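Local coordinates for putative uncharacterized protein (Enterococcus faecalis, PDB 4EC6) that probably takes part in conjugative plasmid transfer as a VirB8-like type IV secretion component, represented here by its NTF2-like C-terminal domain, at residues F60-L65 with K103-Y108; T66-Q71 with S93-L98; V119-N124 with I136-E141; S131-I136 with T156-N161. All blocks are in the same frame, centred on the assembly; numbering follows the deposited sequence.

Interaction 1: residues F60-L65 with K103-Y108; sequences FGRYFL and KSVNYY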
# COMPACT_ATOMS: atom_id res chain seq x y z
N PHE A 60 5.07 7.12 7.36
CA PHE A 60 6.36 7.62 7.83
C PHE A 60 7.44 6.51 7.70
O PHE A 60 8.53 6.74 7.16
CB PHE A 60 6.25 8.09 9.27
CG PHE A 60 7.55 8.47 9.87
CD1 PHE A 60 8.14 9.70 9.60
CD2 PHE A 60 8.21 7.61 10.70
CE1 PHE A 60 9.37 10.04 10.15
CE2 PHE A 60 9.44 7.97 11.26
CZ PHE A 60 10.01 9.18 11.00
N GLY A 61 7.11 5.32 8.18
CA GLY A 61 8.08 4.25 8.12
C GLY A 61 8.49 3.95 6.69
O GLY A 61 9.66 3.62 6.42
N ARG A 62 7.56 4.09 5.75
CA ARG A 62 7.91 3.80 4.35
C ARG A 62 8.92 4.78 3.84
O ARG A 62 9.84 4.39 3.13
CB ARG A 62 6.68 3.76 3.46
CG ARG A 62 5.93 2.44 3.56
CD ARG A 62 4.49 2.69 3.17
NE ARG A 62 3.63 1.52 3.36
CZ ARG A 62 3.61 0.48 2.51
NH1 ARG A 62 4.41 0.46 1.45
NH2 ARG A 62 2.82 -0.53 2.72
N TYR A 63 8.72 6.06 4.17
CA TYR A 63 9.59 7.11 3.71
C TYR A 63 10.99 6.89 4.27
O TYR A 63 11.96 6.81 3.50
CB TYR A 63 9.03 8.47 4.02
CG TYR A 63 8.19 9.03 2.90
CD1 TYR A 63 8.77 9.73 1.83
CD2 TYR A 63 6.84 8.81 2.88
CE1 TYR A 63 7.99 10.22 0.79
CE2 TYR A 63 6.06 9.27 1.85
CZ TYR A 63 6.62 9.98 0.82
OH TYR A 63 5.76 10.43 -0.17
N PHE A 64 11.07 6.67 5.58
CA PHE A 64 12.33 6.28 6.19
C PHE A 64 12.96 5.08 5.49
O PHE A 64 14.17 5.11 5.25
CB PHE A 64 12.16 5.99 7.69
CG PHE A 64 13.36 5.32 8.35
CD1 PHE A 64 14.53 6.02 8.59
CD2 PHE A 64 13.28 3.99 8.77
CE1 PHE A 64 15.60 5.42 9.22
CE2 PHE A 64 14.36 3.38 9.37
CZ PHE A 64 15.52 4.10 9.61
N LEU A 65 12.20 4.03 5.18
CA LEU A 65 12.83 2.84 4.54
C LEU A 65 13.50 3.12 3.18
O LEU A 65 14.53 2.55 2.83
CB LEU A 65 11.84 1.69 4.43
CG LEU A 65 11.55 1.00 5.75
CD1 LEU A 65 10.36 0.06 5.69
CD2 LEU A 65 12.77 0.22 6.15
N LYS A 103 12.79 -4.18 -3.10
CA LYS A 103 11.85 -4.45 -4.22
C LYS A 103 10.41 -4.18 -3.85
O LYS A 103 9.61 -3.87 -4.72
CB LYS A 103 11.92 -5.90 -4.71
CG LYS A 103 13.30 -6.43 -5.07
CD LYS A 103 14.04 -5.57 -6.09
CE LYS A 103 13.35 -5.61 -7.45
NZ LYS A 103 13.51 -4.27 -8.09
N SER A 104 10.07 -4.33 -2.57
CA SER A 104 8.72 -4.08 -2.10
C SER A 104 8.66 -3.93 -0.59
O SER A 104 9.48 -4.50 0.16
CB SER A 104 7.73 -5.14 -2.59
OG SER A 104 7.68 -6.21 -1.69
N VAL A 105 7.65 -3.17 -0.16
CA VAL A 105 7.47 -2.88 1.24
C VAL A 105 6.01 -3.04 1.59
O VAL A 105 5.16 -2.43 0.97
CB VAL A 105 7.92 -1.41 1.55
CG1 VAL A 105 7.65 -1.07 3.00
CG2 VAL A 105 9.37 -1.23 1.15
N ASN A 106 5.72 -3.86 2.59
CA ASN A 106 4.37 -3.96 3.10
C ASN A 106 4.37 -3.75 4.58
O ASN A 106 5.14 -4.36 5.29
CB ASN A 106 3.76 -5.33 2.79
CG ASN A 106 3.49 -5.52 1.31
OD1 ASN A 106 2.53 -5.01 0.77
ND2 ASN A 106 4.35 -6.22 0.66
N TYR A 107 3.50 -2.87 5.05
CA TYR A 107 3.34 -2.63 6.47
C TYR A 107 2.85 -3.86 7.19
O TYR A 107 1.91 -4.47 6.73
CB TYR A 107 2.36 -1.48 6.69
CG TYR A 107 2.17 -1.08 8.12
CD1 TYR A 107 3.25 -0.62 8.88
CD2 TYR A 107 0.92 -1.14 8.71
CE1 TYR A 107 3.06 -0.21 10.20
CE2 TYR A 107 0.71 -0.75 10.01
CZ TYR A 107 1.77 -0.28 10.76
OH TYR A 107 1.58 0.09 12.09
N TYR A 108 3.45 -4.19 8.33
CA TYR A 108 3.12 -5.43 9.04
C TYR A 108 2.65 -5.16 10.48
O TYR A 108 2.59 -6.06 11.31
CB TYR A 108 4.31 -6.41 8.98
CG TYR A 108 3.94 -7.89 9.02
CD1 TYR A 108 3.00 -8.41 8.17
CD2 TYR A 108 4.55 -8.77 9.92
CE1 TYR A 108 2.64 -9.74 8.20
CE2 TYR A 108 4.22 -10.12 9.96
CZ TYR A 108 3.25 -10.60 9.09
OH TYR A 108 2.87 -11.94 9.09

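Interaction 2: residues T66-Q71 with S93-L98; sequences TYYFSQ and SDWKAL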
# COMPACT_ATOMS: atom_id res chain seq x y z
N THR A 66 12.90 4.02 2.41
CA THR A 66 13.45 4.50 1.20
C THR A 66 14.87 5.08 1.42
O THR A 66 15.77 4.79 0.66
CB THR A 66 12.48 5.54 0.67
OG1 THR A 66 11.31 4.84 0.19
CG2 THR A 66 13.08 6.30 -0.44
N TYR A 67 15.09 5.88 2.46
CA TYR A 67 16.41 6.42 2.69
C TYR A 67 17.35 5.41 3.39
O TYR A 67 18.52 5.28 3.08
CB TYR A 67 16.28 7.75 3.44
CG TYR A 67 15.71 8.79 2.54
CD1 TYR A 67 16.48 9.31 1.45
CD2 TYR A 67 14.40 9.22 2.68
CE1 TYR A 67 15.96 10.25 0.56
CE2 TYR A 67 13.86 10.16 1.78
CZ TYR A 67 14.66 10.66 0.74
OH TYR A 67 14.15 11.57 -0.11
N TYR A 68 16.82 4.64 4.30
CA TYR A 68 17.57 3.65 4.98
C TYR A 68 18.06 2.61 4.01
O TYR A 68 19.16 2.14 4.15
CB TYR A 68 16.68 2.99 6.03
CG TYR A 68 17.42 2.04 6.91
CD1 TYR A 68 18.41 2.50 7.82
CD2 TYR A 68 17.12 0.67 6.88
CE1 TYR A 68 19.10 1.61 8.63
CE2 TYR A 68 17.81 -0.22 7.68
CZ TYR A 68 18.78 0.25 8.53
OH TYR A 68 19.38 -0.64 9.30
N PHE A 69 17.26 2.26 3.00
CA PHE A 69 17.72 1.26 2.03
C PHE A 69 18.42 1.87 0.80
O PHE A 69 18.71 1.16 -0.16
CB PHE A 69 16.61 0.28 1.62
CG PHE A 69 16.44 -0.86 2.58
CD1 PHE A 69 17.13 -2.07 2.38
CD2 PHE A 69 15.63 -0.73 3.68
CE1 PHE A 69 16.99 -3.12 3.27
CE2 PHE A 69 15.51 -1.77 4.59
CZ PHE A 69 16.19 -2.95 4.39
N SER A 70 18.69 3.17 0.84
CA SER A 70 19.40 3.81 -0.22
C SER A 70 20.76 3.14 -0.41
O SER A 70 21.41 2.64 0.54
CB SER A 70 19.61 5.27 0.12
OG SER A 70 20.76 5.76 -0.58
N GLN A 71 21.21 3.11 -1.65
CA GLN A 71 22.50 2.51 -1.88
C GLN A 71 23.70 3.43 -1.99
O GLN A 71 24.79 2.93 -2.15
CB GLN A 71 22.41 1.54 -3.03
CG GLN A 71 21.75 0.30 -2.54
CD GLN A 71 21.79 -0.76 -3.58
OE1 GLN A 71 20.77 -1.08 -4.18
NE2 GLN A 71 22.98 -1.30 -3.83
N SER A 93 26.32 7.49 13.42
CA SER A 93 27.69 7.71 12.87
C SER A 93 28.30 6.49 12.12
O SER A 93 29.08 6.66 11.20
CB SER A 93 28.63 8.16 13.98
OG SER A 93 28.81 7.08 14.90
N ASP A 94 27.92 5.27 12.52
CA ASP A 94 28.39 4.05 11.82
C ASP A 94 27.41 3.38 10.79
O ASP A 94 27.72 2.32 10.27
CB ASP A 94 28.95 3.01 12.82
CG ASP A 94 30.12 3.58 13.67
OD1 ASP A 94 30.13 3.40 14.91
OD2 ASP A 94 31.04 4.25 13.11
N TRP A 95 26.26 3.97 10.49
CA TRP A 95 25.34 3.35 9.55
C TRP A 95 25.90 3.53 8.19
O TRP A 95 26.25 4.64 7.85
CB TRP A 95 23.96 3.99 9.63
CG TRP A 95 23.22 3.75 10.94
CD1 TRP A 95 23.73 3.26 12.13
CD2 TRP A 95 21.83 4.03 11.23
NE1 TRP A 95 22.77 3.19 13.07
CE2 TRP A 95 21.61 3.64 12.60
CE3 TRP A 95 20.76 4.55 10.50
CZ2 TRP A 95 20.39 3.78 13.21
CZ3 TRP A 95 19.52 4.68 11.14
CH2 TRP A 95 19.35 4.31 12.46
N LYS A 96 26.00 2.47 7.41
CA LYS A 96 26.37 2.57 6.00
C LYS A 96 25.29 1.97 5.11
O LYS A 96 24.42 1.22 5.58
CB LYS A 96 27.69 1.83 5.74
CG LYS A 96 28.90 2.41 6.42
CD LYS A 96 29.95 1.33 6.65
CE LYS A 96 30.82 1.66 7.87
NZ LYS A 96 31.57 0.49 8.45
N ALA A 97 25.37 2.28 3.81
CA ALA A 97 24.50 1.65 2.83
C ALA A 97 24.64 0.16 3.05
O ALA A 97 25.73 -0.31 3.33
CB ALA A 97 24.91 2.03 1.42
N LEU A 98 23.54 -0.58 3.00
CA LEU A 98 23.57 -1.99 3.34
C LEU A 98 23.82 -2.88 2.13
O LEU A 98 23.92 -4.07 2.30
CB LEU A 98 22.25 -2.39 4.01
CG LEU A 98 21.79 -1.69 5.28
CD1 LEU A 98 20.41 -2.16 5.66
CD2 LEU A 98 22.75 -2.03 6.40
O HOH W 1 21.09 1.00 2.63

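Interaction 3: residues V119-N124 with I136-E141; sequences VEYLLN and ITFEVE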
# COMPACT_ATOMS: atom_id res chain seq x y z
N VAL A 119 7.31 -0.74 15.01
CA VAL A 119 6.64 -1.03 13.74
C VAL A 119 7.35 -2.16 12.99
O VAL A 119 8.56 -2.30 13.06
CB VAL A 119 6.47 0.23 12.83
CG1 VAL A 119 5.89 1.37 13.60
CG2 VAL A 119 7.78 0.71 12.24
N GLU A 120 6.61 -2.95 12.25
CA GLU A 120 7.24 -3.96 11.39
C GLU A 120 6.80 -3.83 9.97
O GLU A 120 5.66 -3.45 9.70
CB GLU A 120 6.87 -5.35 11.85
CG GLU A 120 7.14 -5.57 13.33
CD GLU A 120 6.76 -6.96 13.79
OE1 GLU A 120 6.15 -7.71 13.03
OE2 GLU A 120 7.05 -7.31 14.93
N TYR A 121 7.71 -4.17 9.05
CA TYR A 121 7.41 -4.31 7.63
C TYR A 121 7.94 -5.62 7.07
O TYR A 121 8.98 -6.13 7.50
CB TYR A 121 7.99 -3.15 6.83
CG TYR A 121 7.52 -1.77 7.26
CD1 TYR A 121 6.66 -1.02 6.45
CD2 TYR A 121 7.94 -1.21 8.46
CE1 TYR A 121 6.20 0.23 6.83
CE2 TYR A 121 7.51 0.06 8.85
CZ TYR A 121 6.64 0.76 8.02
OH TYR A 121 6.20 1.99 8.40
N LEU A 122 7.24 -6.16 6.08
CA LEU A 122 7.78 -7.27 5.29
C LEU A 122 8.40 -6.71 4.02
O LEU A 122 7.77 -5.91 3.36
CB LEU A 122 6.70 -8.27 4.90
CG LEU A 122 6.16 -9.05 6.07
CD1 LEU A 122 5.57 -10.32 5.48
CD2 LEU A 122 7.22 -9.38 7.13
N LEU A 123 9.60 -7.15 3.68
CA LEU A 123 10.30 -6.62 2.53
C LEU A 123 10.70 -7.74 1.58
O LEU A 123 10.96 -8.88 2.00
CB LEU A 123 11.57 -5.91 3.00
CG LEU A 123 11.53 -4.95 4.19
CD1 LEU A 123 12.91 -4.47 4.58
CD2 LEU A 123 10.68 -3.75 3.82
N ASN A 124 10.74 -7.44 0.31
CA ASN A 124 11.49 -8.27 -0.60
C ASN A 124 12.75 -7.47 -0.83
O ASN A 124 12.69 -6.36 -1.41
CB ASN A 124 10.78 -8.46 -1.94
CG ASN A 124 9.54 -9.37 -1.85
OD1 ASN A 124 9.48 -10.33 -1.05
ND2 ASN A 124 8.53 -9.08 -2.71
N ILE A 136 11.60 -6.25 8.87
CA ILE A 136 12.33 -5.18 9.50
C ILE A 136 11.46 -4.57 10.61
O ILE A 136 10.29 -4.31 10.41
CB ILE A 136 12.77 -4.13 8.46
CG1 ILE A 136 13.85 -3.28 9.08
CG2 ILE A 136 11.60 -3.30 7.94
CD1 ILE A 136 14.55 -2.41 8.09
N THR A 137 12.10 -4.38 11.77
CA THR A 137 11.50 -3.87 12.98
C THR A 137 12.34 -2.64 13.45
O THR A 137 13.56 -2.63 13.38
CB THR A 137 11.54 -4.97 14.04
OG1 THR A 137 11.11 -6.17 13.43
CG2 THR A 137 10.62 -4.71 15.22
N PHE A 138 11.66 -1.60 13.89
CA PHE A 138 12.30 -0.46 14.50
C PHE A 138 11.26 0.33 15.30
O PHE A 138 10.06 0.19 15.09
CB PHE A 138 13.00 0.40 13.46
CG PHE A 138 12.11 0.94 12.38
CD1 PHE A 138 11.52 2.21 12.51
CD2 PHE A 138 11.92 0.24 11.18
CE1 PHE A 138 10.73 2.73 11.50
CE2 PHE A 138 11.13 0.78 10.16
CZ PHE A 138 10.53 2.02 10.31
N GLU A 139 11.70 1.15 16.24
CA GLU A 139 10.72 1.98 16.98
C GLU A 139 10.63 3.41 16.49
O GLU A 139 11.51 3.92 15.84
CB GLU A 139 10.97 1.88 18.46
CG GLU A 139 10.98 0.44 18.84
CD GLU A 139 11.37 0.22 20.27
OE1 GLU A 139 11.27 1.19 21.09
OE2 GLU A 139 11.79 -0.94 20.57
N VAL A 140 9.54 4.07 16.84
CA VAL A 140 9.15 5.35 16.26
C VAL A 140 8.45 6.11 17.37
O VAL A 140 7.76 5.50 18.15
CB VAL A 140 8.18 5.09 15.11
CG1 VAL A 140 7.32 6.29 14.78
CG2 VAL A 140 8.99 4.71 13.89
N GLU A 141 8.69 7.41 17.51
CA GLU A 141 8.06 8.22 18.55
C GLU A 141 7.49 9.47 17.94
O GLU A 141 8.01 9.98 16.94
CB GLU A 141 9.02 8.54 19.68
CG GLU A 141 9.36 7.33 20.54
CD GLU A 141 10.52 7.61 21.51
OE1 GLU A 141 10.81 8.81 21.79
OE2 GLU A 141 11.18 6.63 21.96
O HOH W 2 9.78 -8.17 15.46

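Interaction 4: residues S131-I136 with T156-N161; sequences SKMQKI and TDFSFN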
# COMPACT_ATOMS: atom_id res chain seq x y z
N SER A 131 16.60 -12.82 -4.63
CA SER A 131 15.58 -12.17 -3.84
C SER A 131 15.18 -12.99 -2.61
O SER A 131 15.21 -14.21 -2.63
CB SER A 131 14.36 -11.94 -4.72
OG SER A 131 13.22 -11.74 -3.93
N LYS A 132 14.82 -12.33 -1.51
CA LYS A 132 14.28 -13.06 -0.36
C LYS A 132 13.40 -12.17 0.48
O LYS A 132 13.52 -10.93 0.44
CB LYS A 132 15.40 -13.71 0.50
CG LYS A 132 16.38 -12.73 1.14
CD LYS A 132 17.55 -13.40 1.86
CE LYS A 132 17.09 -14.44 2.88
NZ LYS A 132 18.09 -14.68 3.96
N MSE A 133 12.51 -12.81 1.21
CA MSE A 133 11.61 -12.17 2.15
C MSE A 133 12.32 -11.82 3.44
O MSE A 133 12.94 -12.66 4.06
CB MSE A 133 10.54 -13.18 2.48
CG MSE A 133 9.27 -12.79 1.75
SE MSE A 133 7.71 -13.78 2.52
CE MSE A 133 6.85 -12.16 3.23
N GLN A 134 12.23 -10.56 3.85
CA GLN A 134 12.73 -10.19 5.17
C GLN A 134 11.69 -9.40 5.95
O GLN A 134 10.76 -8.83 5.39
CB GLN A 134 14.06 -9.41 5.07
CG GLN A 134 15.21 -10.30 4.59
CD GLN A 134 16.57 -9.87 5.09
OE1 GLN A 134 17.24 -9.01 4.50
NE2 GLN A 134 17.02 -10.51 6.16
N LYS A 135 11.83 -9.43 7.27
CA LYS A 135 11.12 -8.52 8.15
C LYS A 135 12.09 -7.48 8.76
O LYS A 135 13.24 -7.78 9.05
CB LYS A 135 10.40 -9.29 9.23
CG LYS A 135 9.97 -8.40 10.36
CD LYS A 135 8.70 -8.94 10.95
CE LYS A 135 8.94 -9.98 12.01
NZ LYS A 135 7.62 -10.63 12.27
N ILE A 136 11.60 -6.25 8.87
CA ILE A 136 12.33 -5.18 9.50
C ILE A 136 11.46 -4.57 10.61
O ILE A 136 10.29 -4.31 10.41
CB ILE A 136 12.77 -4.13 8.46
CG1 ILE A 136 13.85 -3.28 9.08
CG2 ILE A 136 11.60 -3.30 7.94
CD1 ILE A 136 14.55 -2.41 8.09
N THR A 156 15.53 -9.31 9.80
CA THR A 156 15.62 -10.74 10.09
C THR A 156 14.95 -11.51 9.00
O THR A 156 14.06 -10.99 8.33
CB THR A 156 14.89 -11.09 11.40
OG1 THR A 156 13.54 -10.62 11.35
CG2 THR A 156 15.58 -10.49 12.62
N ASP A 157 15.34 -12.77 8.82
CA ASP A 157 14.72 -13.64 7.81
C ASP A 157 13.29 -13.95 8.21
O ASP A 157 12.97 -13.94 9.38
CB ASP A 157 15.51 -14.93 7.68
CG ASP A 157 16.81 -14.76 6.88
OD1 ASP A 157 17.18 -13.63 6.45
OD2 ASP A 157 17.47 -15.82 6.69
N PHE A 158 12.41 -14.20 7.26
CA PHE A 158 11.02 -14.32 7.55
C PHE A 158 10.37 -15.30 6.60
O PHE A 158 10.76 -15.41 5.44
CB PHE A 158 10.30 -12.94 7.44
CG PHE A 158 8.79 -13.05 7.59
CD1 PHE A 158 8.18 -12.96 8.86
CD2 PHE A 158 7.97 -13.30 6.48
CE1 PHE A 158 6.79 -13.09 9.00
CE2 PHE A 158 6.59 -13.42 6.63
CZ PHE A 158 6.00 -13.31 7.90
N SER A 159 9.34 -15.98 7.08
CA SER A 159 8.39 -16.64 6.18
C SER A 159 7.07 -16.84 6.93
O SER A 159 7.02 -16.67 8.14
CB SER A 159 8.92 -17.97 5.66
OG SER A 159 8.99 -18.87 6.75
N PHE A 160 6.02 -17.17 6.17
CA PHE A 160 4.65 -17.33 6.68
C PHE A 160 4.38 -18.68 7.38
O PHE A 160 3.37 -18.85 8.07
CB PHE A 160 3.67 -17.12 5.52
CG PHE A 160 3.59 -15.69 5.08
CD1 PHE A 160 3.13 -14.69 5.98
CD2 PHE A 160 4.01 -15.32 3.82
CE1 PHE A 160 3.08 -13.37 5.61
CE2 PHE A 160 3.95 -13.99 3.45
CZ PHE A 160 3.47 -13.03 4.34
N ASN A 161 5.31 -19.62 7.21
CA ASN A 161 5.11 -21.03 7.58
C ASN A 161 5.17 -21.32 9.07
O ASN A 161 5.10 -22.47 9.51
CB ASN A 161 6.11 -21.91 6.84
CG ASN A 161 5.79 -22.01 5.36
OD1 ASN A 161 4.75 -22.56 4.97
ND2 ASN A 161 6.67 -21.48 4.52
OXT ASN A 161 5.29 -20.39 9.88
O HOH W 3 12.91 -7.71 11.96

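Interaction 1: residues F60-L65 with K103-Y108
Arg62 stretches its aliphatic chain and guanidinium alongside Val105, the two side chains sliding past one another in opposite directions. Val105 CG1 lies 3.9 Å from Arg62 CG and also covers one face of the guanidinium, so a single methyl serves both the greasy and the charged part of the arginine. The chain is extended from CG to NE, and this reach delivers Arg62 NH1 to the strand backbone, 3.0 Å from Val105 O. The N-H points well off the line to that oxygen (132°), which makes the bond weak. Arg62 NH2 comes within 3.4 Å of Tyr107 N, but both are donors and the pair is a packing contact. The firmer polar grip is within the helix, where Arg62 NE forms a salt bridge with Asp58, one turn earlier.

Here the first helix of the NTF2-like domain lies on its antiparallel sheet, at 149° to strand 103-108 with the two axes 9.7 Å apart. Leu65, one turn on from Arg62, points toward the strand and sets CD1 4.0 Å from Val105 CG1, crossing it obliquely. The valine branch is placed for both helix residues because CG1 stands anti to the backbone nitrogen (chi1 176°). Tyr121 of the next strand touches Leu65 and Val105 as well and meets Tyr107 edge-to-face. The same residues also serve the trimer: Asn106 packs on Arg62 of a neighbouring subunit, while Arg62 packs on Asn106 of the other.

Interaction 2: residues T66-Q71 with S93-L98
Tyr68 directs the edge of its ring at the face of the six-membered ring of Trp95, an offset edge-to-face pair with centroids 5.7 Å apart and planes at 82°. It fastens the C-terminal end of the first helix of this NTF2-like domain to the irregular loop 93-98, which leads into the first strand of the sheet. The near edge is the CD1-CE1 side: Tyr68 CE1 lies 3.9 Å from Trp95 CE3. With CG anti to its backbone nitrogen (chi1 -173°), Tyr68 carries its ring out from the helix end to meet the indole. Pro153 of strand 147-157 touches both aromatic side chains, and Tyr78 of helix 75-82 packs against the tryptophan.

Leu98 meets the tyrosine from the CE2 side, its CD1 3.8 Å from Tyr68 CE2, in an approach oblique to the ring. That methyl also reaches Phe69 CE1, at 4.3 Å, and thus bridges two successive aromatic rings where the chain leaves the helix. Ala97, pointing toward the turn, rests its CB 3.7 Å from Ser70 O, and Gln71 O is just as near. The direct contacts are hydrocarbon against ring and against backbone oxygen, with no direct hydrogen bond between the segments. A water supplies the polar link. It is 2.7 Å from both Tyr68 O and Ser70 O; Tyr68 O also accepts from Tyr78 OH. The water's own oxygen accepts the N-H of Leu98, 2.9 Å from Leu98 N.

Interaction 3: residues V119-N124 with I136-E141
Val119 and Phe138 exchange backbone hydrogen bonds, Val119 N to Phe138 O at 2.9 Å and Phe138 N to Val119 O at a longer 3.3 Å. Tyr121 and Ile136 form the second hydrogen-bonded pair, with Tyr121 N 2.9 Å from Ile136 O and the return bond of similar length. Between them, Glu120 and Thr137 face each other as a non-hydrogen-bonded pair, and each CA-H leans on a carbonyl oxygen of the opposite strand.

Hydrophobic contacts gather on the face that carries Val119, Tyr121, Ile136 and Phe138. This is the central hairpin of the NTF2-like sheet, and helix 54-68 lies across that face. Val119 CG2 stands over one face of the Phe138 ring, a CH-pi contact 3.7 Å from the centroid and offset toward the rim. Tyr121 meets the same ring rim to rim, the planes only 5° apart and neither over the other. Ile136 CG2 touches both Tyr121 CB and Leu123 CD1, 3.8 Å from each.

Water-mediated contact belongs to the opposite face, where Glu120 and Thr137 lie side by side. One water donates to Glu120 OE2 at 2.9 Å and also hydrogen-bonds to Thr137 OG1.

Interaction 4: residues S131-I136 with T156-N161
Met133, a selenomethionine here, brings its terminal methyl against both Phe158 and Phe160. Met133 CE lies 3.6 Å from Phe158 CD2 and closer still to Phe160 CE2. The selenium meets the two rings differently: it is at the edge of Phe158, in its plane and 5.3 Å from the centroid, but oblique to Phe160. Met133 and Phe158 run side by side, whereas Phe160 crosses the selenomethionine at about a right angle. A polar contact is added by Lys132, whose NZ forms a salt bridge with Asp157, 2.9 Å from Asp157 OD1; the hydrogen bonds within it, one to each carboxylate oxygen, are weak.

Behind these side chains stands the last piece of an antiparallel beta hairpin, strands 131-142 and 147-157 of the NTF2-like sheet. Lys135 N reaches Thr156 O and Thr156 N reaches Lys135 O, each at 2.9 Å, and both bonds are fairly straight. A water bridges Thr156 OG1 and, weakly, Lys135 O. Past Asp157 the chain leaves the strand and swings across its neighbour. Phe158, with CG anti to the backbone nitrogen (chi1 174°), turns its ring back over the sheet, and its CB packs on Lys135. Farther out the two phenylalanines support each other: Phe158 CE2 sits 3.6 Å above the plane of Phe160, over the centre of that ring. Leu122 of the adjoining strand touches Met133 and both rings. Phe160 also meets Phe60 and Tyr63 of a neighbouring subunit edge-to-face, which carries the C-terminal tail into the trimer interface.

In the fold
The four contacts show how an NTF2-like domain is assembled around one sheet. Interactions 1 and 3 lie closest, their centres 7 Å apart, because strands 101-112 and 117-126 are sheet neighbours: Tyr108 N is 2.7 Å from Glu120 O. Interaction 4 continues the sheet on the other edge of strand 131-142, the strand it shares with interaction 3; their centres are 12 Å apart. Interaction 2 follows interaction 1 along helix 54-68, and Ile136 CD1 lies 3.7 Å from Phe69 CE2, tying the helix end to the same core. Interactions 1, 3 and 4 all touch a neighbouring subunit, whereas interaction 2 meets no other chain of the trimer.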